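Local coordinates for ABC sugar transporter, periplasmic sugar binding protein (Legionella pneumophila subsp. pneumophila, PDB 3ROT) that probably binds carbohydrate in the periplasm as the solute-binding component of an ABC sugar transporter, at residues L32-Q37 with Q257-N262; N45-Q50 with T73-S78; E121-L126 with I191-T196; Q198-L203 with V221-K226. All coordinates share one frame; numbering follows the deposited sequence.

Contact 1 of 4, residues L32-Q37 with Q257-N262; sequences LKVDLQ and QLVLMN
V259 on the helix 257-262 meets two side chains that flank a chain turn, L32, just before the turn at K33, and V34, just before strand 35-39, and the whole contact is apolar. The leucine passes alongside the valine, the two side chains running in opposing senses: CD1 of L32 lies 3.8 Å from CB of V259 and lies almost as near its CG2, so one methyl settles alongside the branch point of the valine. V34 meets the same valine differently, tip to tip, with both of its methyls, CG1 and CG2, 4.0 Å from V259 CG2. In V259 CG1 is anti to the backbone N (chi1 174°), which leaves CG2 as the methyl shared by both partners. A beta-branched valine suits this place because its short, broad side chain offers a methyl to two neighbours at once, while the longer L32 can span the gap from the other side of the turn.

The polar interactions near the contact involve the backbone of the turn. K33, with a positive phi of 61°, closes helix 16-32 in a Schellman motif, which is consistent with L32 and V34 both pointing at helix 257-262. The carbonyl O of L32 accepts a hydrogen bond from R263 NH2, which adds a polar tie between the turn and helix 247-264.

Y6 on strand 5-9, the neighbour of strand 35-39 in the sheet, also touches V34 and V259, and A29 of helix 16-32 lies against V34. The contact thus joins helix 247-264 to the junction leading into an outermost strand of the six-stranded parallel sheet.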
loop_
_atom_site.group_PDB
_atom_site.type_symbol
_atom_site.label_atom_id
_atom_site.label_comp_id
_atom_site.label_asym_id
_atom_site.label_seq_id
_atom_site.Cartn_x
_atom_site.Cartn_y
_atom_site.Cartn_z
ATOM N N LEU A 32 -19.227 -0.968 23.087
ATOM C CA LEU A 32 -19.679 0.083 23.987
ATOM C C LEU A 32 -20.903 0.799 23.437
ATOM O O LEU A 32 -21.459 1.666 24.097
ATOM C CB LEU A 32 -18.552 1.087 24.240
ATOM C CG LEU A 32 -17.341 0.503 24.972
ATOM C CD1 LEU A 32 -16.254 1.542 25.078
ATOM C CD2 LEU A 32 -17.753 0.036 26.352
ATOM N N LYS A 33 -21.306 0.443 22.221
ATOM C CA LYS A 33 -22.486 1.034 21.588
ATOM C C LYS A 33 -22.435 2.547 21.352
ATOM O O LYS A 33 -23.396 3.261 21.636
ATOM C CB LYS A 33 -23.728 0.683 22.412
ATOM C CG LYS A 33 -23.828 -0.805 22.723
ATOM C CD LYS A 33 -24.835 -1.085 23.825
ATOM C CE LYS A 33 -24.412 -2.300 24.641
ATOM N NZ LYS A 33 -23.120 -2.058 25.371
ATOM N N VAL A 34 -21.313 3.039 20.839
ATOM C CA VAL A 34 -21.191 4.460 20.540
ATOM C C VAL A 34 -20.863 4.570 19.059
ATOM O O VAL A 34 -20.478 3.583 18.429
ATOM C CB VAL A 34 -20.062 5.148 21.364
ATOM C CG1 VAL A 34 -20.394 5.112 22.853
ATOM C CG2 VAL A 34 -18.729 4.468 21.095
ATOM N N ASP A 35 -21.039 5.759 18.495
ATOM C CA ASP A 35 -20.737 5.960 17.090
ATOM C C ASP A 35 -19.301 6.444 16.946
ATOM O O ASP A 35 -18.809 7.220 17.764
ATOM C CB ASP A 35 -21.704 6.965 16.460
ATOM C CG ASP A 35 -23.135 6.436 16.394
ATOM O OD1 ASP A 35 -23.312 5.217 16.166
ATOM O OD2 ASP A 35 -24.082 7.241 16.556
ATOM N N LEU A 36 -18.633 5.971 15.899
ATOM C CA LEU A 36 -17.256 6.337 15.652
ATOM C C LEU A 36 -16.983 6.609 14.188
ATOM O O LEU A 36 -17.236 5.764 13.329
ATOM C CB LEU A 36 -16.328 5.224 16.152
ATOM C CG LEU A 36 -14.858 5.219 15.712
ATOM C CD1 LEU A 36 -14.029 4.406 16.672
ATOM C CD2 LEU A 36 -14.744 4.637 14.319
ATOM N N GLN A 37 -16.468 7.800 13.912
ATOM C CA GLN A 37 -16.111 8.163 12.553
ATOM C C GLN A 37 -14.580 8.221 12.504
ATOM O O GLN A 37 -13.944 8.743 13.419
ATOM C CB GLN A 37 -16.705 9.525 12.184
ATOM C CG GLN A 37 -16.477 9.905 10.730
ATOM C CD GLN A 37 -17.339 11.073 10.272
ATOM O OE1 GLN A 37 -17.205 11.545 9.139
ATOM N NE2 GLN A 37 -18.228 11.542 11.145
ATOM N N GLN A 257 -11.431 4.467 26.799
ATOM C CA GLN A 257 -11.221 5.499 27.811
ATOM C C GLN A 257 -12.062 6.742 27.552
ATOM O O GLN A 257 -12.583 7.350 28.494
ATOM C CB GLN A 257 -9.744 5.905 27.896
ATOM C CG GLN A 257 -8.810 4.793 28.361
ATOM C CD GLN A 257 -7.632 5.319 29.164
ATOM O OE1 GLN A 257 -7.753 5.606 30.357
ATOM N NE2 GLN A 257 -6.486 5.462 28.507
ATOM N N LEU A 258 -12.188 7.129 26.286
ATOM C CA LEU A 258 -12.974 8.305 25.959
ATOM C C LEU A 258 -14.404 8.097 26.424
ATOM O O LEU A 258 -15.019 9.015 26.957
ATOM C CB LEU A 258 -12.943 8.585 24.448
ATOM C CG LEU A 258 -11.691 9.273 23.894
ATOM C CD1 LEU A 258 -11.770 9.340 22.379
ATOM C CD2 LEU A 258 -11.568 10.672 24.490
ATOM N N VAL A 259 -14.917 6.883 26.238
ATOM C CA VAL A 259 -16.282 6.556 26.633
ATOM C C VAL A 259 -16.450 6.480 28.151
ATOM O O VAL A 259 -17.376 7.079 28.697
ATOM C CB VAL A 259 -16.746 5.218 26.004
ATOM C CG1 VAL A 259 -18.130 4.829 26.544
ATOM C CG2 VAL A 259 -16.790 5.347 24.487
ATOM N N LEU A 260 -15.558 5.751 28.825
ATOM C CA LEU A 260 -15.616 5.616 30.280
ATOM C C LEU A 260 -15.574 6.999 30.916
ATOM O O LEU A 260 -16.148 7.238 31.975
ATOM C CB LEU A 260 -14.436 4.781 30.797
ATOM C CG LEU A 260 -14.410 3.286 30.454
ATOM C CD1 LEU A 260 -13.092 2.668 30.925
ATOM C CD2 LEU A 260 -15.588 2.588 31.104
HETATM N N MSE A 261 -14.881 7.907 30.250
HETATM C CA MSE A 261 -14.747 9.264 30.734
HETATM C C MSE A 261 -16.095 9.991 30.692
HETATM O O MSE A 261 -16.474 10.661 31.650
HETATM C CB MSE A 261 -13.714 9.999 29.883
HETATM C CG MSE A 261 -13.489 11.427 30.284
HETATM SE SE MSE A 261 -12.284 12.320 29.062
HETATM C CE MSE A 261 -11.685 13.693 30.292
ATOM N N ASN A 262 -16.820 9.845 29.589
ATOM C CA ASN A 262 -18.116 10.499 29.452
ATOM C C ASN A 262 -19.229 9.843 30.266
ATOM O O ASN A 262 -20.044 10.534 30.867
ATOM C CB ASN A 262 -18.532 10.557 27.978
ATOM C CG ASN A 262 -17.642 11.477 27.158
ATOM O OD1 ASN A 262 -17.390 12.621 27.542
ATOM N ND2 ASN A 262 -17.172 10.987 26.021
#

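Contact 2 of 4, residues N45-Q50 with T73-S78; sequences NDVPKQ and TAFSKS
The first turn of helix 47-59 meets the turn that leads into helix 76-85; the helices follow strands 35-39 and 64-67 of the six-stranded parallel sheet. V47, in the first turn of its helix, points CG1 at two residues. The pair V47 CG1 and A74 CB, at 3.3 Å, is closer than two methyl carbons normally come, and the small methyl of A74 suits so close an approach. The same CG1 lies 3.7 Å from CZ of F75, the two side chains meeting at a slant.

Q50, one turn further along, lies across the far end of that ring. With CG anti to the backbone N (chi1 166°) and the chain extended beyond it, the glutamine runs past the ring at about a right angle. Its CG comes to 3.4 Å from CE1 of F75, and OE1 stands 3.2 Å from CZ. Amide and ring planes are 73° apart. F75 also packs on V51 and I54 of helix 47-59, so the ring rests on several residues of that helix.

Long and flexible, a glutamine can give its methylene carbons to the phenylalanine while its amide reaches a polar group beyond. Q50 NE2 does so, with a hydrogen bond to T68 OG1 that helps fix the turn of the amide. OE1 is buried against the ring and has no partner in the model; its approach to the ring carbon is therefore contact without hydrogen bonding, and the hydrogen bonding of this amide runs through NE2 alone.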
loop_
_atom_site.group_PDB
_atom_site.type_symbol
_atom_site.label_atom_id
_atom_site.label_comp_id
_atom_site.label_asym_id
_atom_site.label_seq_id
_atom_site.Cartn_x
_atom_site.Cartn_y
_atom_site.Cartn_z
ATOM N N ASN A 45 0.550 10.404 4.361
ATOM C CA ASN A 45 0.954 11.550 5.167
ATOM C C ASN A 45 0.485 12.882 4.586
ATOM O O ASN A 45 0.914 13.281 3.502
ATOM C CB ASN A 45 2.476 11.571 5.323
ATOM C CG ASN A 45 2.992 12.915 5.796
ATOM O OD1 ASN A 45 2.471 13.495 6.754
ATOM N ND2 ASN A 45 4.025 13.416 5.128
ATOM N N ASP A 46 -0.394 13.561 5.322
ATOM C CA ASP A 46 -0.936 14.858 4.912
ATOM C C ASP A 46 -1.387 15.613 6.164
ATOM O O ASP A 46 -2.532 15.479 6.596
ATOM C CB ASP A 46 -2.133 14.655 3.983
ATOM C CG ASP A 46 -2.536 15.927 3.262
ATOM O OD1 ASP A 46 -2.659 16.984 3.915
ATOM O OD2 ASP A 46 -2.739 15.866 2.034
ATOM N N VAL A 47 -0.486 16.409 6.737
ATOM C CA VAL A 47 -0.767 17.171 7.956
ATOM C C VAL A 47 -1.873 18.221 7.837
ATOM O O VAL A 47 -2.856 18.181 8.577
ATOM C CB VAL A 47 0.513 17.868 8.482
ATOM C CG1 VAL A 47 0.196 18.658 9.751
ATOM C CG2 VAL A 47 1.589 16.833 8.758
ATOM N N PRO A 48 -1.723 19.185 6.917
ATOM C CA PRO A 48 -2.765 20.207 6.775
ATOM C C PRO A 48 -4.167 19.595 6.614
ATOM O O PRO A 48 -5.146 20.109 7.157
ATOM C CB PRO A 48 -2.303 21.004 5.552
ATOM C CG PRO A 48 -1.487 20.011 4.773
ATOM C CD PRO A 48 -0.715 19.307 5.851
ATOM N N LYS A 49 -4.252 18.495 5.876
ATOM C CA LYS A 49 -5.526 17.812 5.681
ATOM C C LYS A 49 -6.033 17.302 7.033
ATOM O O LYS A 49 -7.213 17.456 7.368
ATOM C CB LYS A 49 -5.348 16.641 4.722
ATOM C CG LYS A 49 -6.631 15.929 4.372
ATOM C CD LYS A 49 -7.662 16.900 3.828
ATOM C CE LYS A 49 -8.669 16.179 2.952
ATOM N NZ LYS A 49 -7.979 15.501 1.810
ATOM N N GLN A 50 -5.135 16.697 7.807
ATOM C CA GLN A 50 -5.501 16.188 9.124
ATOM C C GLN A 50 -5.950 17.332 10.026
ATOM O O GLN A 50 -6.892 17.181 10.801
ATOM C CB GLN A 50 -4.322 15.444 9.774
ATOM C CG GLN A 50 -4.528 15.187 11.270
ATOM C CD GLN A 50 -3.473 14.285 11.882
ATOM O OE1 GLN A 50 -2.326 14.262 11.443
ATOM N NE2 GLN A 50 -3.859 13.547 12.920
ATOM N N THR A 73 4.065 21.734 15.918
ATOM C CA THR A 73 3.453 23.032 15.624
ATOM C C THR A 73 2.108 23.029 14.876
ATOM O O THR A 73 1.216 23.825 15.179
ATOM C CB THR A 73 4.434 23.917 14.809
ATOM O OG1 THR A 73 4.916 23.181 13.673
ATOM C CG2 THR A 73 5.608 24.338 15.668
ATOM N N ALA A 74 1.976 22.143 13.897
ATOM C CA ALA A 74 0.772 22.056 13.078
ATOM C C ALA A 74 -0.564 21.954 13.810
ATOM O O ALA A 74 -1.559 22.532 13.366
ATOM C CB ALA A 74 0.903 20.887 12.110
ATOM N N PHE A 75 -0.594 21.237 14.926
ATOM C CA PHE A 75 -1.842 21.024 15.658
ATOM C C PHE A 75 -2.153 21.911 16.868
ATOM O O PHE A 75 -3.272 21.877 17.390
ATOM C CB PHE A 75 -1.897 19.554 16.070
ATOM C CG PHE A 75 -1.709 18.613 14.916
ATOM C CD1 PHE A 75 -2.786 18.267 14.104
ATOM C CD2 PHE A 75 -0.442 18.143 14.586
ATOM C CE1 PHE A 75 -2.602 17.471 12.979
ATOM C CE2 PHE A 75 -0.246 17.349 13.467
ATOM C CZ PHE A 75 -1.330 17.011 12.656
ATOM N N SER A 76 -1.182 22.710 17.297
ATOM C CA SER A 76 -1.350 23.579 18.464
ATOM C C SER A 76 -2.678 24.316 18.568
ATOM O O SER A 76 -3.410 24.161 19.543
ATOM C CB SER A 76 -0.213 24.593 18.515
ATOM O OG SER A 76 1.033 23.924 18.498
ATOM N N LYS A 77 -2.981 25.126 17.564
ATOM C CA LYS A 77 -4.208 25.910 17.568
ATOM C C LYS A 77 -5.454 25.042 17.677
ATOM O O LYS A 77 -6.367 25.353 18.436
ATOM C CB LYS A 77 -4.286 26.760 16.304
ATOM C CG LYS A 77 -5.166 27.979 16.455
ATOM C CD LYS A 77 -4.350 29.249 16.260
ATOM C CE LYS A 77 -3.132 29.269 17.171
ATOM N NZ LYS A 77 -2.274 30.466 16.925
ATOM N N SER A 78 -5.490 23.961 16.908
ATOM C CA SER A 78 -6.629 23.051 16.920
ATOM C C SER A 78 -6.795 22.415 18.296
ATOM O O SER A 78 -7.909 22.310 18.812
ATOM C CB SER A 78 -6.435 21.956 15.871
ATOM O OG SER A 78 -6.230 22.520 14.586
#

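Contact 3 of 4, residues E121-L126 with I191-T196; sequences EKALEL and IIFCLT
The phenyl ring of F193 reaches from strand 191-194 to A123 on helix 112-126, and the methyl of A123 meets its far end. CZ of F193 lies 3.5 Å from CB of A123 and CE1 lies 3.7 Å from it, so two neighbouring ring carbons share the one methyl, which approaches the ring obliquely. The first torsion of F193 sets CG anti to its carbonyl carbon, beside the backbone N (chi1 -73°), and this carries the ring away from the strand to the helix. Alanine fits the helix position because its single methyl, directed at the strand, leaves room for the large ring to fill the gap between helix and sheet.

I191, two residues earlier, points at the helix but makes a looser approach: its CD1 is 4.4 Å from the carbonyl O of A123. The extended isoleucine therefore lies near the helix backbone, and the beta-branched residue suits the extended strand from which it projects.

The ring of F193 has other neighbours too, I152 of helix 143-158 and A133 of strand 132-137, while the backbones of I191 and F193 pair with strand 132-137. Strand 191-194 is the central strand of a five-stranded parallel sheet, and helices 112-126 and 143-158 pack against F193's side of it. Such a parallel sheet covered by helices is the alpha/beta architecture of one lobe of periplasmic binding proteins.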
loop_
_atom_site.group_PDB
_atom_site.type_symbol
_atom_site.label_atom_id
_atom_site.label_comp_id
_atom_site.label_asym_id
_atom_site.label_seq_id
_atom_site.Cartn_x
_atom_site.Cartn_y
_atom_site.Cartn_z
ATOM N N GLU A 121 19.412 -2.306 20.313
ATOM C CA GLU A 121 20.054 -3.315 21.157
ATOM C C GLU A 121 19.794 -4.750 20.689
ATOM O O GLU A 121 20.660 -5.618 20.811
ATOM C CB GLU A 121 19.588 -3.179 22.612
ATOM C CG GLU A 121 19.873 -1.830 23.242
ATOM C CD GLU A 121 19.258 -1.688 24.629
ATOM O OE1 GLU A 121 18.065 -2.031 24.796
ATOM O OE2 GLU A 121 19.963 -1.226 25.550
ATOM N N LYS A 122 18.601 -5.001 20.160
ATOM C CA LYS A 122 18.258 -6.336 19.690
ATOM C C LYS A 122 19.030 -6.686 18.414
ATOM O O LYS A 122 19.504 -7.810 18.252
ATOM C CB LYS A 122 16.744 -6.433 19.448
ATOM C CG LYS A 122 16.279 -7.752 18.850
ATOM C CD LYS A 122 16.742 -8.954 19.652
ATOM C CE LYS A 122 16.407 -8.802 21.123
ATOM N NZ LYS A 122 14.977 -8.469 21.319
ATOM N N ALA A 123 19.154 -5.717 17.514
ATOM C CA ALA A 123 19.877 -5.925 16.264
ATOM C C ALA A 123 21.354 -6.235 16.535
ATOM O O ALA A 123 21.968 -7.027 15.829
ATOM C CB ALA A 123 19.756 -4.684 15.377
ATOM N N LEU A 124 21.923 -5.607 17.559
ATOM C CA LEU A 124 23.326 -5.841 17.884
ATOM C C LEU A 124 23.510 -7.211 18.515
ATOM O O LEU A 124 24.582 -7.803 18.426
ATOM C CB LEU A 124 23.856 -4.749 18.815
ATOM C CG LEU A 124 23.847 -3.344 18.208
ATOM C CD1 LEU A 124 24.608 -2.398 19.111
ATOM C CD2 LEU A 124 24.489 -3.368 16.830
ATOM N N GLU A 125 22.456 -7.715 19.145
ATOM C CA GLU A 125 22.495 -9.034 19.765
ATOM C C GLU A 125 22.367 -10.097 18.674
ATOM O O GLU A 125 23.158 -11.038 18.602
ATOM C CB GLU A 125 21.341 -9.192 20.756
ATOM C CG GLU A 125 21.311 -10.531 21.463
ATOM C CD GLU A 125 19.985 -10.801 22.160
ATOM O OE1 GLU A 125 19.445 -9.872 22.797
ATOM O OE2 GLU A 125 19.487 -11.948 22.078
ATOM N N LEU A 126 21.360 -9.934 17.822
ATOM C CA LEU A 126 21.105 -10.880 16.750
ATOM C C LEU A 126 22.075 -10.771 15.579
ATOM O O LEU A 126 22.255 -11.733 14.837
ATOM C CB LEU A 126 19.664 -10.715 16.250
ATOM C CG LEU A 126 18.592 -10.922 17.328
ATOM C CD1 LEU A 126 17.208 -10.793 16.700
ATOM C CD2 LEU A 126 18.754 -12.291 17.970
ATOM N N ILE A 191 23.274 -4.117 7.922
ATOM C CA ILE A 191 22.120 -3.980 8.788
ATOM C C ILE A 191 21.215 -2.865 8.297
ATOM O O ILE A 191 21.675 -1.760 7.995
ATOM C CB ILE A 191 22.500 -3.666 10.243
ATOM C CG1 ILE A 191 23.228 -4.850 10.872
ATOM C CG2 ILE A 191 21.241 -3.367 11.043
ATOM C CD1 ILE A 191 23.425 -4.708 12.379
ATOM N N ILE A 192 19.924 -3.166 8.208
ATOM C CA ILE A 192 18.953 -2.169 7.792
ATOM C C ILE A 192 17.832 -2.062 8.815
ATOM O O ILE A 192 17.269 -3.069 9.260
ATOM C CB ILE A 192 18.341 -2.486 6.415
ATOM C CG1 ILE A 192 19.437 -2.480 5.336
ATOM C CG2 ILE A 192 17.276 -1.441 6.073
ATOM C CD1 ILE A 192 18.938 -2.758 3.927
ATOM N N PHE A 193 17.541 -0.827 9.203
ATOM C CA PHE A 193 16.480 -0.530 10.152
ATOM C C PHE A 193 15.386 0.222 9.399
ATOM O O PHE A 193 15.641 1.301 8.869
ATOM C CB PHE A 193 16.980 0.392 11.269
ATOM C CG PHE A 193 17.888 -0.265 12.263
ATOM C CD1 PHE A 193 17.366 -0.881 13.401
ATOM C CD2 PHE A 193 19.269 -0.231 12.087
ATOM C CE1 PHE A 193 18.206 -1.449 14.352
ATOM C CE2 PHE A 193 20.115 -0.799 13.038
ATOM C CZ PHE A 193 19.579 -1.408 14.171
ATOM N N CYS A 194 14.180 -0.334 9.354
ATOM C CA CYS A 194 13.056 0.341 8.694
ATOM C C CYS A 194 12.208 0.962 9.800
ATOM O O CYS A 194 11.733 0.249 10.690
ATOM C CB CYS A 194 12.206 -0.644 7.909
ATOM S SG CYS A 194 13.068 -1.437 6.544
ATOM N N LEU A 195 12.019 2.279 9.739
ATOM C CA LEU A 195 11.251 2.980 10.759
ATOM C C LEU A 195 9.761 2.643 10.753
ATOM O O LEU A 195 9.091 2.811 11.764
ATOM C CB LEU A 195 11.483 4.496 10.651
ATOM C CG LEU A 195 12.952 4.899 10.898
ATOM C CD1 LEU A 195 13.121 6.405 10.821
ATOM C CD2 LEU A 195 13.393 4.391 12.261
ATOM N N THR A 196 9.245 2.179 9.615
ATOM C CA THR A 196 7.841 1.744 9.522
ATOM C C THR A 196 7.751 0.715 8.398
ATOM O O THR A 196 8.713 0.521 7.646
ATOM C CB THR A 196 6.854 2.884 9.186
ATOM O OG1 THR A 196 6.916 3.166 7.786
ATOM C CG2 THR A 196 7.173 4.149 9.972
#

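Contact 4 of 4, residues Q198-L203 with V221-K226; sequences QALDPL and VYSFDK
L200, on the helix 198-203, divides its two methyls between V221 and S223, two residues apart on strand 221-224 and on the same side of it. CD1 goes to V221, where it lies 3.8 Å from CG1, and CD2 goes to S223, where it lies 3.8 Å from OG and 3.9 Å from CB. Having CG anti to the backbone N (chi1 -174°) sends the fork out toward the strand, and a leucine suits the place because its branched end can straddle two residues that face the same way from the strand. L203, one turn further on, adds a more distant apolar contact, its CD2 lying 4.2 Å from CG1 of V221. The valine methyl is thus met by both leucines, and as a beta-branched residue V221 is well suited to the extended chain.

The helix and strand axes come within 8.9 Å, at 140° between their N-to-C directions, so the two run roughly antiparallel. In the chain the helix follows strand 191-194 and is succeeded, after the short helix 210-213, by strand 220-224, the next strand of the parallel sheet. This makes a right-handed beta-alpha-beta crossover of the usual Rossmann-like kind, with L200 and L203 facing the sheet.

Polar groups lie around the apolar pairs. S223 OG meets L200 by packing alone, but it makes a weak hydrogen bond to the carbonyl O of C194 on the adjoining strand. A small serine can accommodate the leucine methyl and still offer its hydroxyl to the sheet. Past the strand end, D225 OD1 is hydrogen-bonded to Q245.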
loop_
_atom_site.group_PDB
_atom_site.type_symbol
_atom_site.label_atom_id
_atom_site.label_comp_id
_atom_site.label_asym_id
_atom_site.label_seq_id
_atom_site.Cartn_x
_atom_site.Cartn_y
_atom_site.Cartn_z
ATOM N N GLN A 198 6.224 1.009 5.748
ATOM C CA GLN A 198 6.240 1.677 4.440
ATOM C C GLN A 198 7.623 1.601 3.791
ATOM O O GLN A 198 7.749 1.636 2.562
ATOM C CB GLN A 198 5.845 3.141 4.573
ATOM C CG GLN A 198 4.459 3.374 5.133
ATOM C CD GLN A 198 4.306 4.797 5.629
ATOM O OE1 GLN A 198 5.066 5.253 6.498
ATOM N NE2 GLN A 198 3.336 5.510 5.078
ATOM N N ALA A 199 8.661 1.536 4.621
ATOM C CA ALA A 199 10.019 1.419 4.111
ATOM C C ALA A 199 10.285 -0.059 3.836
ATOM O O ALA A 199 10.902 -0.418 2.832
ATOM C CB ALA A 199 11.031 1.950 5.139
ATOM N N LEU A 200 9.805 -0.919 4.730
ATOM C CA LEU A 200 10.018 -2.354 4.585
ATOM C C LEU A 200 9.386 -3.028 3.359
ATOM O O LEU A 200 10.050 -3.825 2.706
ATOM C CB LEU A 200 9.570 -3.090 5.854
ATOM C CG LEU A 200 9.885 -4.592 5.865
ATOM C CD1 LEU A 200 11.391 -4.813 5.730
ATOM C CD2 LEU A 200 9.379 -5.213 7.165
ATOM N N ASP A 201 8.129 -2.728 3.030
ATOM C CA ASP A 201 7.497 -3.386 1.874
ATOM C C ASP A 201 8.322 -3.355 0.588
ATOM O O ASP A 201 8.651 -4.411 0.026
ATOM C CB ASP A 201 6.115 -2.796 1.568
ATOM C CG ASP A 201 5.108 -3.075 2.651
ATOM O OD1 ASP A 201 5.105 -4.204 3.196
ATOM O OD2 ASP A 201 4.305 -2.162 2.942
ATOM N N PRO A 202 8.643 -2.149 0.079
ATOM C CA PRO A 202 9.438 -2.112 -1.152
ATOM C C PRO A 202 10.804 -2.782 -0.985
ATOM O O PRO A 202 11.331 -3.370 -1.927
ATOM C CB PRO A 202 9.518 -0.618 -1.475
ATOM C CG PRO A 202 9.326 0.039 -0.169
ATOM C CD PRO A 202 8.267 -0.788 0.497
ATOM N N LEU A 203 11.370 -2.705 0.218
ATOM C CA LEU A 203 12.648 -3.361 0.473
ATOM C C LEU A 203 12.435 -4.885 0.445
ATOM O O LEU A 203 13.221 -5.626 -0.157
ATOM C CB LEU A 203 13.212 -2.941 1.829
ATOM C CG LEU A 203 14.398 -3.770 2.338
ATOM C CD1 LEU A 203 15.529 -3.733 1.322
ATOM C CD2 LEU A 203 14.865 -3.238 3.699
ATOM N N VAL A 221 17.776 -7.321 8.489
ATOM C CA VAL A 221 16.745 -6.303 8.563
ATOM C C VAL A 221 15.910 -6.234 9.845
ATOM O O VAL A 221 15.466 -7.248 10.391
ATOM C CB VAL A 221 15.791 -6.453 7.349
ATOM C CG1 VAL A 221 14.748 -5.336 7.351
ATOM C CG2 VAL A 221 16.606 -6.440 6.057
ATOM N N TYR A 222 15.688 -5.008 10.298
ATOM C CA TYR A 222 14.921 -4.746 11.509
ATOM C C TYR A 222 13.829 -3.735 11.198
ATOM O O TYR A 222 14.023 -2.830 10.384
ATOM C CB TYR A 222 15.871 -4.228 12.595
ATOM C CG TYR A 222 16.894 -5.274 12.962
ATOM C CD1 TYR A 222 16.629 -6.208 13.960
ATOM C CD2 TYR A 222 18.083 -5.404 12.234
ATOM C CE1 TYR A 222 17.504 -7.248 14.224
ATOM C CE2 TYR A 222 18.978 -6.451 12.496
ATOM C CZ TYR A 222 18.673 -7.367 13.493
ATOM O OH TYR A 222 19.517 -8.406 13.768
ATOM N N SER A 223 12.679 -3.874 11.842
ATOM C CA SER A 223 11.595 -2.953 11.545
ATOM C C SER A 223 10.612 -2.719 12.696
ATOM O O SER A 223 10.803 -3.199 13.819
ATOM C CB SER A 223 10.836 -3.458 10.305
ATOM O OG SER A 223 9.993 -2.454 9.773
ATOM N N PHE A 224 9.561 -1.969 12.384
ATOM C CA PHE A 224 8.497 -1.656 13.328
ATOM C C PHE A 224 7.171 -2.085 12.716
ATOM O O PHE A 224 6.945 -1.901 11.522
ATOM C CB PHE A 224 8.436 -0.150 13.592
ATOM C CG PHE A 224 9.531 0.360 14.486
ATOM C CD1 PHE A 224 9.266 0.683 15.811
ATOM C CD2 PHE A 224 10.824 0.518 14.004
ATOM C CE1 PHE A 224 10.273 1.157 16.650
ATOM C CE2 PHE A 224 11.837 0.990 14.835
ATOM C CZ PHE A 224 11.556 1.310 16.165
ATOM N N ASP A 225 6.311 -2.661 13.548
ATOM C CA ASP A 225 4.968 -3.082 13.157
ATOM C C ASP A 225 4.905 -4.397 12.416
ATOM O O ASP A 225 5.421 -4.524 11.304
ATOM C CB ASP A 225 4.295 -1.994 12.322
ATOM C CG ASP A 225 4.441 -0.615 12.944
ATOM O OD1 ASP A 225 4.356 -0.508 14.187
ATOM O OD2 ASP A 225 4.631 0.359 12.186
ATOM N N LYS A 226 4.243 -5.368 13.039
ATOM C CA LYS A 226 4.105 -6.693 12.458
ATOM C C LYS A 226 2.908 -6.789 11.513
ATOM O O LYS A 226 1.889 -7.386 11.846
ATOM C CB LYS A 226 3.980 -7.746 13.564
ATOM C CG LYS A 226 5.244 -7.921 14.407
ATOM C CD LYS A 226 5.103 -9.060 15.411
ATOM C CE LYS A 226 6.389 -9.249 16.208
ATOM N NZ LYS A 226 6.303 -10.368 17.192
#

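How the contacts relate
Contacts 1 and 2 belong to the six-stranded sheet and its helices, contacts 3 and 4 to the five-stranded one, on opposite sides of the chain's centre. Contacts 3 and 4 touch: strands 191-194 and 220-224 are sheet neighbours, with C194 N 2.7 Å from Y222 O, and the ring of Y222 lies against A123. They bring helices to the two faces of that sheet. Contacts 1, 3 and 4 are buried, whereas contact 2 is only partly so. Contact 1 is wholly aliphatic, contact 3 sets alanine against phenylalanine, contact 4 adds a serine hydroxyl to aliphatic packing, and contact 2 alone brings an amide against a ring, with the planes steeply inclined.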